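PDB 5DYN: putative peptidase from Bacteroides fragilis, which probably acts as a clostripain-like (C11 family) cysteine protease that activates a bacterial toxin by cleavage, this chain being the N-terminal part of the enzyme. Local coordinates for residues I66-D71 with V76-I81; V18-I23 with E37-G42; L54-I57 with A62-L65. All coordinates share one frame; numbering follows the deposited sequence.

How the interactions relate
All three contacts hold the same mixed sheet, at different depths. Interaction 3 pairs central strand 51-58 with strand 64-70 and is mostly buried; interaction 1 pairs 64-70 with the outermost strand 76-83, where glutamates and R67 mix with aliphatic groups. Both rest on antiparallel backbone hydrogen bonds. Interaction 2 is buried too, yet differs in kind: helix 29-43 lies over strand 16-23 and only methyl-rich tips meet, burying far less surface. The three are knit together. I66 O lies 2.8 Å from V55 N between interactions 1 and 3, M22 CE packs on V55 CG1 between 2 and 3, and L68 CD1 packs on M39 CB between 1 and 2.

Interaction 1: I66-D71 with V76-I81; sequences IRLGKD and VVEETI
R67 and E79 face each other as a hydrogen-bonded antiparallel pair, with side chains leaving the same face of the sheet and running side by side. The backbone fixes them twice, R67 N to E79 O at 2.7 Å and E79 N to R67 O at 2.8 Å. R67 is extended, with CG trans to the backbone N (chi1 176°), and this carries its guanidinium alongside the E79 carboxylate. NH1 of R67 meets OE1 of E79 at 3.3 Å in a salt bridge whose hydrogen bond is weak; the carboxylate sits at the guanidinium edge, the two planes 34° apart. The stronger hold on R67 lies beyond the strands, where NH2 donates to A48 O and N52 OD1. Strands 64-70 and 76-83 form a beta hairpin, the second arm being outermost in the sheet. The backbone kinks at L68, the centre of an inverse gamma turn, without losing register; one pair further on V77 N gives an almost straight bond to G69 O (2.7 Å, 173° at the hydrogen). On the other face L68 and E78 run side by side in the same direction, L68 CD2 4.0 Å from E78 CG, while E78 OE2 reaches a salt bridge with K40 on helix 29-43. Back on the R67 face, I81 CD1 lies 4.0 Å from R67 CB.

Interaction 2: V18-I23 with E37-G42; sequences VLVYMI and EEMKEG. With NA (sodium ion), chain E.
M39 touches both M22 and V20 through a single methyl group. Its CE stands 3.5 Å from M22 CE and 3.7 Å from V20 CG1, and in both cases the side chains approach tip to tip. The M39 sulfur joins in, with SD 3.6 Å from M22 CE, so the meeting point is made of soft, weakly polar groups with no polar pair across it. Both methionines are extended beyond CG, and this reach lets them span a gap in which the nearest CA atoms, those of V20 and M39, are 9.9 Å apart. In M22 the chain leaves with CG trans to the carbonyl carbon (chi1 -50°), and the thioether then runs out from the strand to the helix. V20 has no such length and instead offers its CG1 branch.

One residue before M39, E38 reaches off the flank of the helix to a sodium ion. Its carboxylate binds as an asymmetric bidentate ligand, OE1 at 2.5 Å and OE2 at a longer 3.0 Å from the metal, with a water at 2.5 Å. D35 of the same helix and the carbonyl oxygens of P61 and A63 of the other chain complete the ligands, so the ion links the flank of the helix to the neighbouring chain.

Strand 16-23 and helix 29-43 open a beta-alpha-beta unit that continues into strand 51-58. M22 also packs on V55 and I57 of that strand, while M39 also touches V55 and, from strand 64-70, L68; W116 of strand 110-116 packs against M22 as well.

Interaction 3: L54-I57 with A62-L65; sequences LVYI and APRL
Y56 and L65 form a non-hydrogen-bonded antiparallel pair, I57 and R64 the hydrogen-bonded one beside it, with the two segments running 167° apart. They are the arms of a beta hairpin between strands 51-58 and 64-70, within the sheet of this clostripain-family domain. I57 N donates to R64 O at 3.1 Å, and R64 N returns a bond to I57 O at 3.2 Å.

On one face Y56 and P63 lie side by side. The phenol oxygen comes within 3.4 Å of P63 CB, while CE1 and CZ of the ring keep to the same methylene. That hydroxyl is satisfied by polar groups beyond the hairpin, S89 OG and Q87 NE2; since Q87 also binds a sodium ion, Y56 stands in the second shell of that metal. L65 fills the other end of this face, its CD1 turned back to lie 4.1 Å from Y56 CB and 3.4 Å from V55 O. Y21 of strand 16-23 meets the Y56 ring, and helix 92-105 packs on both Y56 and L65.

The other face belongs to I57 and R64. R64 leaves its backbone with CG lodged between N and the carbonyl carbon (chi1 51°) and bends at the next bond, which lays the chain alongside I57: CG of R64 is 3.6 Å from CG2 of I57, and that methyl then sits above one face of the guanidinium, offset to its rim. NH2 forms a salt bridge with D59, itself a sodium ligand. NH1 instead donates to A62 O at 2.8 Å, an oxygen only 11° out of the guanidinium plane.

Interaction 1: I66-D71 with V76-I81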
# COMPACT_ATOMS: atom_id res chain seq x y z
N ILE A 66 -2.73 3.25 21.56
CA ILE A 66 -1.93 2.60 22.58
C ILE A 66 -0.46 2.55 22.19
O ILE A 66 -0.10 2.89 21.06
CB ILE A 66 -2.41 1.16 22.86
CG1 ILE A 66 -2.10 0.26 21.66
CG2 ILE A 66 -3.90 1.15 23.18
CD1 ILE A 66 -2.60 -1.15 21.82
N ARG A 67 0.37 2.13 23.13
CA ARG A 67 1.79 1.95 22.88
C ARG A 67 2.22 0.59 23.40
O ARG A 67 1.91 0.23 24.54
CB ARG A 67 2.61 3.06 23.55
CG ARG A 67 4.11 2.88 23.43
CD ARG A 67 4.87 3.95 24.19
NE ARG A 67 6.31 3.82 23.97
CZ ARG A 67 7.11 3.05 24.71
NH1 ARG A 67 6.61 2.35 25.72
NH2 ARG A 67 8.41 2.99 24.45
N LEU A 68 2.92 -0.18 22.57
CA LEU A 68 3.35 -1.51 22.96
C LEU A 68 4.74 -1.47 23.58
O LEU A 68 5.72 -1.88 22.96
CB LEU A 68 3.34 -2.46 21.75
CG LEU A 68 1.98 -2.65 21.07
CD1 LEU A 68 2.07 -3.73 20.00
CD2 LEU A 68 0.90 -2.98 22.08
N GLY A 69 4.82 -0.96 24.80
CA GLY A 69 6.08 -0.90 25.51
C GLY A 69 6.32 -2.15 26.33
O GLY A 69 5.50 -3.07 26.32
N LYS A 70 7.43 -2.18 27.05
CA LYS A 70 7.74 -3.30 27.93
C LYS A 70 7.71 -2.86 29.38
O LYS A 70 8.13 -1.75 29.70
CB LYS A 70 9.12 -3.88 27.60
CG LYS A 70 9.25 -4.44 26.20
CD LYS A 70 10.69 -4.86 25.95
CE LYS A 70 10.85 -5.56 24.62
NZ LYS A 70 12.28 -5.92 24.38
N ASP A 71 7.21 -3.72 30.27
CA ASP A 71 7.26 -3.41 31.69
C ASP A 71 8.70 -3.56 32.18
O ASP A 71 9.58 -3.96 31.43
CB ASP A 71 6.29 -4.29 32.50
CG ASP A 71 6.55 -5.78 32.37
OD1 ASP A 71 7.66 -6.19 31.96
OD2 ASP A 71 5.64 -6.56 32.70
N VAL A 76 6.03 -7.46 27.33
CA VAL A 76 5.36 -6.48 26.48
C VAL A 76 3.98 -6.15 27.03
O VAL A 76 3.18 -7.04 27.31
CB VAL A 76 5.23 -6.99 25.03
CG1 VAL A 76 4.36 -6.05 24.21
CG2 VAL A 76 6.60 -7.15 24.39
N VAL A 77 3.71 -4.85 27.21
CA VAL A 77 2.44 -4.41 27.78
C VAL A 77 1.82 -3.27 26.98
O VAL A 77 2.53 -2.44 26.40
CB VAL A 77 2.61 -3.96 29.25
CG1 VAL A 77 2.97 -5.14 30.14
CG2 VAL A 77 3.67 -2.86 29.35
N GLU A 78 0.49 -3.23 26.95
CA GLU A 78 -0.24 -2.16 26.29
C GLU A 78 -0.30 -0.92 27.17
O GLU A 78 -0.67 -1.00 28.33
CB GLU A 78 -1.66 -2.61 25.93
CG GLU A 78 -1.74 -3.82 25.02
CD GLU A 78 -3.18 -4.20 24.74
OE1 GLU A 78 -4.08 -3.42 25.10
OE2 GLU A 78 -3.41 -5.29 24.17
N GLU A 79 0.06 0.23 26.60
CA GLU A 79 -0.01 1.49 27.32
C GLU A 79 -0.99 2.44 26.63
O GLU A 79 -0.76 2.86 25.50
CB GLU A 79 1.37 2.13 27.42
CG GLU A 79 2.44 1.22 28.00
CD GLU A 79 3.83 1.81 27.88
OE1 GLU A 79 3.95 2.99 27.48
OE2 GLU A 79 4.81 1.09 28.19
N THR A 80 -2.07 2.79 27.32
CA THR A 80 -3.07 3.68 26.76
C THR A 80 -2.56 5.12 26.66
O THR A 80 -2.21 5.73 27.67
CB THR A 80 -4.36 3.67 27.59
OG1 THR A 80 -4.93 2.36 27.56
CG2 THR A 80 -5.37 4.66 27.03
N ILE A 81 -2.51 5.63 25.44
CA ILE A 81 -2.09 7.01 25.19
C ILE A 81 -3.30 7.93 25.13
O ILE A 81 -3.29 9.03 25.69
CB ILE A 81 -1.29 7.14 23.88
CG1 ILE A 81 -0.14 6.13 23.86
CG2 ILE A 81 -0.79 8.57 23.69
CD1 ILE A 81 0.77 6.23 25.06

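Interaction 2: V18-I23 with E37-G42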
# COMPACT_ATOMS: atom_id res chain seq x y z
N VAL A 18 7.00 4.32 15.24
CA VAL A 18 6.13 3.80 14.20
C VAL A 18 4.68 3.77 14.67
O VAL A 18 4.36 3.17 15.69
CB VAL A 18 6.55 2.38 13.77
CG1 VAL A 18 5.58 1.83 12.72
CG2 VAL A 18 7.97 2.38 13.23
N LEU A 19 3.80 4.43 13.91
CA LEU A 19 2.38 4.40 14.20
C LEU A 19 1.68 3.41 13.27
O LEU A 19 1.77 3.53 12.05
CB LEU A 19 1.77 5.80 14.04
CG LEU A 19 0.24 5.91 14.04
CD1 LEU A 19 -0.35 5.41 15.35
CD2 LEU A 19 -0.19 7.34 13.77
N VAL A 20 0.99 2.44 13.85
CA VAL A 20 0.20 1.50 13.07
C VAL A 20 -1.27 1.91 13.11
O VAL A 20 -1.91 1.86 14.15
CB VAL A 20 0.35 0.05 13.57
CG1 VAL A 20 -0.51 -0.89 12.75
CG2 VAL A 20 1.81 -0.37 13.50
N TYR A 21 -1.78 2.35 11.96
CA TYR A 21 -3.14 2.88 11.87
C TYR A 21 -4.11 1.82 11.36
O TYR A 21 -4.11 1.49 10.18
CB TYR A 21 -3.16 4.11 10.95
CG TYR A 21 -4.35 5.02 11.15
CD1 TYR A 21 -5.58 4.72 10.58
CD2 TYR A 21 -4.25 6.17 11.92
CE1 TYR A 21 -6.68 5.54 10.76
CE2 TYR A 21 -5.35 7.00 12.11
CZ TYR A 21 -6.55 6.68 11.52
OH TYR A 21 -7.64 7.50 11.70
N MET A 22 -4.95 1.31 12.25
CA MET A 22 -5.84 0.22 11.90
C MET A 22 -7.30 0.65 11.75
O MET A 22 -8.01 0.82 12.74
CB MET A 22 -5.76 -0.90 12.94
CG MET A 22 -4.34 -1.33 13.26
SD MET A 22 -4.32 -2.85 14.22
CE MET A 22 -2.70 -2.73 14.94
N ILE A 23 -7.72 0.83 10.51
CA ILE A 23 -9.13 1.04 10.22
C ILE A 23 -9.79 -0.34 10.12
O ILE A 23 -9.91 -0.91 9.04
CB ILE A 23 -9.33 1.84 8.92
CG1 ILE A 23 -8.50 3.13 8.96
CG2 ILE A 23 -10.81 2.15 8.70
CD1 ILE A 23 -8.52 3.91 7.67
N GLU A 37 -1.50 -8.97 18.50
CA GLU A 37 -0.79 -9.92 19.34
C GLU A 37 0.55 -10.27 18.71
O GLU A 37 1.56 -10.41 19.42
CB GLU A 37 -1.63 -11.18 19.56
CG GLU A 37 -2.94 -10.92 20.31
CD GLU A 37 -2.73 -10.49 21.76
OE1 GLU A 37 -1.62 -10.71 22.30
OE2 GLU A 37 -3.67 -9.93 22.35
N GLU A 38 0.57 -10.40 17.39
CA GLU A 38 1.82 -10.64 16.67
C GLU A 38 2.78 -9.47 16.84
O GLU A 38 4.00 -9.64 16.85
CB GLU A 38 1.54 -10.87 15.18
CG GLU A 38 0.85 -12.17 14.87
CD GLU A 38 0.48 -12.29 13.40
OE1 GLU A 38 0.97 -11.47 12.60
OE2 GLU A 38 -0.30 -13.20 13.05
N MET A 39 2.23 -8.27 16.98
CA MET A 39 3.04 -7.08 17.20
C MET A 39 3.72 -7.12 18.56
O MET A 39 4.91 -6.81 18.68
CB MET A 39 2.19 -5.81 17.07
CG MET A 39 1.69 -5.57 15.65
SD MET A 39 0.52 -4.22 15.48
CE MET A 39 0.05 -4.45 13.76
N LYS A 40 2.97 -7.51 19.59
CA LYS A 40 3.53 -7.67 20.93
C LYS A 40 4.68 -8.67 20.91
O LYS A 40 5.75 -8.42 21.45
CB LYS A 40 2.46 -8.13 21.92
CG LYS A 40 1.36 -7.12 22.16
CD LYS A 40 0.32 -7.70 23.10
CE LYS A 40 -0.92 -6.84 23.14
NZ LYS A 40 -1.98 -7.44 24.01
N GLU A 41 4.43 -9.81 20.28
CA GLU A 41 5.42 -10.86 20.14
C GLU A 41 6.67 -10.36 19.42
O GLU A 41 7.80 -10.64 19.83
CB GLU A 41 4.82 -12.05 19.40
CG GLU A 41 5.82 -13.09 18.95
CD GLU A 41 5.14 -14.35 18.44
OE1 GLU A 41 3.89 -14.38 18.43
OE2 GLU A 41 5.85 -15.31 18.06
N GLY A 42 6.47 -9.60 18.34
CA GLY A 42 7.57 -9.04 17.59
C GLY A 42 8.28 -7.94 18.36
O GLY A 42 9.48 -7.71 18.20
NA NA E . -0.71 -11.37 10.76
O HOH W 1 -1.91 -13.60 11.05

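Interaction 3: L54-I57 with A62-L65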
# COMPACT_ATOMS: atom_id res chain seq x y z
N LEU A 54 3.47 2.62 18.32
CA LEU A 54 2.15 3.09 18.69
C LEU A 54 1.11 2.43 17.80
O LEU A 54 1.36 2.17 16.62
CB LEU A 54 2.08 4.62 18.59
CG LEU A 54 2.52 5.38 19.85
CD1 LEU A 54 3.94 5.04 20.28
CD2 LEU A 54 2.40 6.87 19.62
N VAL A 55 -0.05 2.15 18.37
CA VAL A 55 -1.10 1.46 17.64
C VAL A 55 -2.42 2.18 17.79
O VAL A 55 -2.93 2.34 18.90
CB VAL A 55 -1.25 -0.00 18.12
CG1 VAL A 55 -2.58 -0.57 17.66
CG2 VAL A 55 -0.09 -0.86 17.63
N TYR A 56 -2.99 2.61 16.67
CA TYR A 56 -4.35 3.10 16.67
C TYR A 56 -5.25 1.98 16.13
O TYR A 56 -5.07 1.52 15.00
CB TYR A 56 -4.49 4.36 15.82
CG TYR A 56 -5.92 4.84 15.68
CD1 TYR A 56 -6.53 5.56 16.70
CD2 TYR A 56 -6.66 4.56 14.54
CE1 TYR A 56 -7.83 5.99 16.58
CE2 TYR A 56 -7.96 4.98 14.41
CZ TYR A 56 -8.55 5.70 15.43
OH TYR A 56 -9.85 6.13 15.31
N ILE A 57 -6.19 1.53 16.95
CA ILE A 57 -7.07 0.44 16.55
C ILE A 57 -8.54 0.84 16.71
O ILE A 57 -8.99 1.19 17.80
CB ILE A 57 -6.78 -0.86 17.35
CG1 ILE A 57 -7.91 -1.87 17.19
CG2 ILE A 57 -6.51 -0.55 18.82
CD1 ILE A 57 -7.94 -2.56 15.84
N ALA A 62 -14.85 1.05 20.77
CA ALA A 62 -14.32 2.41 20.74
C ALA A 62 -12.85 2.47 20.33
O ALA A 62 -12.05 1.65 20.77
CB ALA A 62 -14.51 3.08 22.09
N PRO A 63 -12.50 3.45 19.48
CA PRO A 63 -11.12 3.65 19.03
C PRO A 63 -10.17 3.89 20.20
O PRO A 63 -10.61 4.38 21.24
CB PRO A 63 -11.20 4.89 18.14
CG PRO A 63 -12.63 4.95 17.70
CD PRO A 63 -13.42 4.42 18.86
N ARG A 64 -8.90 3.54 20.03
CA ARG A 64 -7.93 3.73 21.09
C ARG A 64 -6.51 3.79 20.55
O ARG A 64 -6.13 3.00 19.68
CB ARG A 64 -8.06 2.61 22.13
CG ARG A 64 -8.03 1.22 21.52
CD ARG A 64 -8.99 0.28 22.23
NE ARG A 64 -8.94 -1.07 21.68
CZ ARG A 64 -9.75 -1.53 20.73
NH1 ARG A 64 -10.69 -0.74 20.22
NH2 ARG A 64 -9.63 -2.77 20.29
N LEU A 65 -5.74 4.75 21.05
CA LEU A 65 -4.33 4.84 20.70
C LEU A 65 -3.49 4.30 21.85
O LEU A 65 -3.54 4.81 22.97
CB LEU A 65 -3.93 6.29 20.40
CG LEU A 65 -2.45 6.47 20.07
CD1 LEU A 65 -2.07 5.62 18.86
CD2 LEU A 65 -2.12 7.93 19.83